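Local coordinates for ABC transporter periplasmic peptide-binding protein (Pseudoalteromonas, PDB 4QFL) that binds dipeptides in the periplasm, here Ala-Phe, and probably hands them to an ABC importer, at residues Tyr142-Val146 / Asn442-Pro446; Leu447-Thr451 / Trp462-Asp468. One frame throughout, in Å; residues are numbered along the deposited sequence.

Both contacts use helix 445-448: contact 1 holds its beginning, and contact 2 takes up the chain at its end. Contact 1 is the deeper, its middle about 10 Å from the centre of the chain and close to the bound dipeptide; contact 2 lies about 19 Å out and is partly buried. Between 142-146 and 442-446, far apart in sequence, the touch is apolar and water-bridged, whereas 447-451 and 462-468, near neighbours in sequence, are joined covalently by a disulfide and, without a covalent bond, by a carboxylate that accepts from a helix-start amide. Directly between the contacts, the rings of F444 and F467 pack together and T451 OG1 probably donates to S145 O.

Contact 1 (Tyr142-Val146 / Asn442-Pro446); sequences YFQSV and NFFSP
The side-chain amide of N442 comes to the edge of the Y142 ring, near its plane, with the two flat groups turned 38° apart. One face of that ring carries CG1 of V146, 4.1 Å above the plane and toward the rim, and F182 stacks with the same ring. P446 approaches obliquely, its CG 3.9 Å from Y142 CE1, and the proline and tyrosine side chains run side by side. With CG anti to the backbone N (chi1 -176°), Y142 brings the far part of its ring up to P446 and the N442 amide, and the hydroxyl reaches N177 OD1 in a hydrogen bond. Tyrosine thus suits a buried site that needs a broad apolar ring with a polar end. V146 adds a compact branch, CG1 lying 4.0 Å from P446 CG. An alanine in place of Y142 is likely to open a gap beside P446 and V146 CG1 and leave N177 OD1 without its hydroxyl mate. The backbones come close as well: S145 O and S445 O, both acceptors, stand 3.3 Å apart, and each takes its own hydrogen bond, from T451 OG1 and S449 OG respectively. A water joins the two segments, donating to S145 OG at 3.0 Å and to P446 O at 2.8 Å; S145 OG is also hydrogen-bonded to P141 O. Since N442 and P446 both rest on W433, and Y142 touches D436, the contact backs directly onto the alanine pocket, consistent with a meeting of the two lobes of a periplasmic binding protein closed over its dipeptide.

Contact 2 (Leu447-Thr451 / Trp462-Asp468); sequences LLSCT and WCNPEFD
The disulfide C450-C463 closes a short loop of the chain, tying the start of helix 450-454 to the approach to helix 465-475. Two N-caps mark the place. S449 caps helix 450-454 through its OG, which accepts from A452 N and is also hydrogen-bonded to S445 O; N464 caps helix 465-475, its OD1 taking F467 N at 3.1 Å from above the carbonyl plane. D468 reaches across to the start of the first helix: its OD2 accepts from C450 N at 2.7 Å, using the syn lone pair, with an N-H...O angle of 156°. A carboxylate suits this spot, because the helix dipole's positive end would tend to stabilise its charge. A water donates to the same OD2 and accepts from T451 N, so the acid holds C450 N directly and T451 N through the water. The inner side is apolar. F467, its CG anti to the backbone N (chi1 175°), brings its ring across L448 at about a right angle, CE2 lying 3.5 Å from L448 CB. L448 CD2 lies 4.1 Å from W462 CE3, and W462 CZ3 3.6 Å above one face of the F467 ring, so a flat aromatic suits a place touched by both. I494 of helix 480-497 touches L448 and F467 too. At the outer side, C450 SG meets C463 SG at 2.0 Å, with a chi3 of 96°, close to the relaxed right angle.

Contact 1 (Tyr142-Val146 / Asn442-Pro446)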
# COMPACT_ATOMS: atom_id res chain seq x y z
N TYR A 142 -6.30 3.98 -4.97
CA TYR A 142 -5.60 4.96 -4.15
C TYR A 142 -6.19 6.35 -4.39
O TYR A 142 -6.56 7.07 -3.46
CB TYR A 142 -4.09 4.98 -4.43
CG TYR A 142 -3.40 5.95 -3.49
CD1 TYR A 142 -3.18 5.60 -2.17
CD2 TYR A 142 -3.04 7.22 -3.91
CE1 TYR A 142 -2.60 6.47 -1.29
CE2 TYR A 142 -2.45 8.11 -3.03
CZ TYR A 142 -2.24 7.73 -1.73
OH TYR A 142 -1.65 8.60 -0.84
N PHE A 143 -6.27 6.71 -5.65
CA PHE A 143 -6.68 8.04 -6.06
C PHE A 143 -8.14 8.36 -5.71
O PHE A 143 -8.44 9.44 -5.21
CB PHE A 143 -6.41 8.21 -7.54
CG PHE A 143 -4.95 8.10 -7.89
CD1 PHE A 143 -4.06 9.11 -7.52
CD2 PHE A 143 -4.46 7.00 -8.58
CE1 PHE A 143 -2.70 9.02 -7.85
CE2 PHE A 143 -3.11 6.90 -8.92
CZ PHE A 143 -2.23 7.91 -8.55
N GLN A 144 -9.04 7.43 -5.96
CA GLN A 144 -10.42 7.64 -5.55
C GLN A 144 -10.54 7.77 -4.03
O GLN A 144 -11.28 8.61 -3.54
CB GLN A 144 -11.32 6.54 -6.12
CG GLN A 144 -11.17 6.41 -7.64
CD GLN A 144 -11.89 5.20 -8.25
OE1 GLN A 144 -12.26 4.26 -7.56
NE2 GLN A 144 -12.07 5.24 -9.57
N SER A 145 -9.77 6.98 -3.29
CA SER A 145 -9.79 7.04 -1.83
C SER A 145 -9.39 8.40 -1.26
O SER A 145 -9.90 8.81 -0.23
CB SER A 145 -8.88 5.96 -1.23
OG SER A 145 -9.40 4.67 -1.49
N VAL A 146 -8.46 9.08 -1.91
CA VAL A 146 -8.04 10.38 -1.41
C VAL A 146 -8.72 11.54 -2.15
O VAL A 146 -8.39 12.71 -1.93
CB VAL A 146 -6.52 10.55 -1.47
CG1 VAL A 146 -5.85 9.43 -0.67
CG2 VAL A 146 -6.05 10.56 -2.92
N ASN A 442 -1.53 9.84 4.88
CA ASN A 442 -1.51 8.53 4.22
C ASN A 442 -2.05 7.40 5.11
O ASN A 442 -2.44 6.34 4.61
CB ASN A 442 -0.11 8.22 3.67
CG ASN A 442 -0.09 6.98 2.78
OD1 ASN A 442 -0.57 7.00 1.64
ND2 ASN A 442 0.50 5.91 3.28
N PHE A 443 -2.09 7.63 6.42
CA PHE A 443 -2.67 6.66 7.35
C PHE A 443 -4.15 6.92 7.58
O PHE A 443 -4.81 6.16 8.29
CB PHE A 443 -1.95 6.71 8.70
CG PHE A 443 -0.70 5.88 8.76
CD1 PHE A 443 -0.77 4.51 8.98
CD2 PHE A 443 0.55 6.46 8.57
CE1 PHE A 443 0.37 3.73 9.03
CE2 PHE A 443 1.69 5.69 8.62
CZ PHE A 443 1.60 4.32 8.85
N PHE A 444 -4.67 7.99 6.99
CA PHE A 444 -6.04 8.40 7.29
C PHE A 444 -6.91 8.42 6.06
O PHE A 444 -7.86 7.65 5.96
CB PHE A 444 -6.03 9.77 7.96
CG PHE A 444 -5.39 9.77 9.32
CD1 PHE A 444 -6.06 9.22 10.41
CD2 PHE A 444 -4.13 10.30 9.50
CE1 PHE A 444 -5.48 9.22 11.67
CE2 PHE A 444 -3.54 10.30 10.75
CZ PHE A 444 -4.21 9.76 11.84
N SER A 445 -6.59 9.29 5.12
CA SER A 445 -7.41 9.43 3.93
C SER A 445 -7.60 8.14 3.11
O SER A 445 -8.72 7.86 2.68
CB SER A 445 -6.95 10.61 3.08
OG SER A 445 -7.34 11.83 3.69
N PRO A 446 -6.54 7.34 2.90
CA PRO A 446 -6.74 6.12 2.10
C PRO A 446 -7.37 4.97 2.87
O PRO A 446 -7.55 3.89 2.31
CB PRO A 446 -5.31 5.70 1.71
CG PRO A 446 -4.42 6.85 2.09
CD PRO A 446 -5.12 7.58 3.21
O HOH W 1 -6.92 3.35 -0.34

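Contact 2 (Leu447-Thr451 / Trp462-Asp468)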
# COMPACT_ATOMS: atom_id res chain seq x y z
N LEU A 447 -7.70 5.18 4.14
CA LEU A 447 -8.10 4.08 5.00
C LEU A 447 -9.47 4.26 5.58
O LEU A 447 -10.34 3.41 5.40
CB LEU A 447 -7.14 3.97 6.18
CG LEU A 447 -6.24 2.75 6.24
CD1 LEU A 447 -5.46 2.63 4.94
CD2 LEU A 447 -5.32 2.85 7.43
N LEU A 448 -9.65 5.37 6.30
CA LEU A 448 -10.84 5.60 7.11
C LEU A 448 -11.81 6.70 6.64
O LEU A 448 -12.85 6.91 7.26
CB LEU A 448 -10.43 5.87 8.56
CG LEU A 448 -9.92 4.65 9.34
CD1 LEU A 448 -9.44 5.06 10.72
CD2 LEU A 448 -10.99 3.59 9.44
N SER A 449 -11.49 7.38 5.55
CA SER A 449 -12.35 8.47 5.07
C SER A 449 -13.62 7.96 4.41
O SER A 449 -13.75 6.78 4.12
CB SER A 449 -11.59 9.36 4.09
OG SER A 449 -11.19 8.61 2.96
N CYS A 450 -14.57 8.85 4.19
CA CYS A 450 -15.78 8.48 3.46
C CYS A 450 -15.48 8.08 2.02
O CYS A 450 -15.99 7.08 1.54
CB CYS A 450 -16.82 9.59 3.52
SG CYS A 450 -17.63 9.71 5.16
N THR A 451 -14.63 8.85 1.35
CA THR A 451 -14.21 8.49 0.00
C THR A 451 -13.50 7.13 -0.02
O THR A 451 -13.67 6.35 -0.97
CB THR A 451 -13.33 9.57 -0.64
OG1 THR A 451 -12.24 9.88 0.23
CG2 THR A 451 -14.12 10.82 -0.87
N TRP A 462 -16.69 2.34 7.52
CA TRP A 462 -16.98 3.41 8.48
C TRP A 462 -16.93 4.78 7.81
O TRP A 462 -15.84 5.31 7.52
CB TRP A 462 -15.96 3.33 9.61
CG TRP A 462 -16.17 4.19 10.83
CD1 TRP A 462 -17.13 4.04 11.79
CD2 TRP A 462 -15.32 5.27 11.27
NE1 TRP A 462 -16.95 4.98 12.78
CE2 TRP A 462 -15.85 5.74 12.49
CE3 TRP A 462 -14.18 5.89 10.74
CZ2 TRP A 462 -15.27 6.80 13.19
CZ3 TRP A 462 -13.60 6.95 11.44
CH2 TRP A 462 -14.16 7.39 12.65
N CYS A 463 -18.09 5.36 7.55
CA CYS A 463 -18.14 6.71 7.04
C CYS A 463 -18.55 7.65 8.16
O CYS A 463 -19.69 7.63 8.61
CB CYS A 463 -19.10 6.81 5.86
SG CYS A 463 -19.23 8.47 5.17
N ASN A 464 -17.60 8.46 8.62
CA ASN A 464 -17.83 9.42 9.69
C ASN A 464 -17.41 10.81 9.21
O ASN A 464 -16.23 11.16 9.22
CB ASN A 464 -17.05 9.00 10.95
CG ASN A 464 -17.36 9.87 12.15
OD1 ASN A 464 -17.53 11.08 12.04
ND2 ASN A 464 -17.44 9.25 13.32
N PRO A 465 -18.38 11.59 8.73
CA PRO A 465 -18.04 12.90 8.16
C PRO A 465 -17.32 13.82 9.17
O PRO A 465 -16.53 14.67 8.79
CB PRO A 465 -19.41 13.47 7.75
CG PRO A 465 -20.26 12.23 7.48
CD PRO A 465 -19.80 11.24 8.52
N GLU A 466 -17.61 13.63 10.45
CA GLU A 466 -16.97 14.37 11.51
C GLU A 466 -15.46 14.11 11.52
O GLU A 466 -14.66 15.03 11.62
CB GLU A 466 -17.61 13.98 12.84
CG GLU A 466 -19.03 14.55 13.02
CD GLU A 466 -20.11 13.96 12.08
OE1 GLU A 466 -20.98 14.75 11.63
OE2 GLU A 466 -20.13 12.72 11.83
N PHE A 467 -15.10 12.84 11.41
CA PHE A 467 -13.71 12.40 11.28
C PHE A 467 -13.07 13.01 10.03
O PHE A 467 -11.98 13.55 10.08
CB PHE A 467 -13.68 10.86 11.20
CG PHE A 467 -12.32 10.28 10.94
CD1 PHE A 467 -11.37 10.22 11.94
CD2 PHE A 467 -11.99 9.79 9.69
CE1 PHE A 467 -10.12 9.68 11.69
CE2 PHE A 467 -10.75 9.26 9.45
CZ PHE A 467 -9.83 9.21 10.44
N ASP A 468 -13.79 12.93 8.91
CA ASP A 468 -13.27 13.39 7.61
C ASP A 468 -12.98 14.87 7.63
O ASP A 468 -12.05 15.35 6.99
CB ASP A 468 -14.29 13.12 6.49
CG ASP A 468 -14.35 11.66 6.09
OD1 ASP A 468 -13.78 10.81 6.81
OD2 ASP A 468 -14.99 11.37 5.06
O HOH W 2 -14.97 8.55 7.80
O HOH W 3 -14.05 11.52 2.56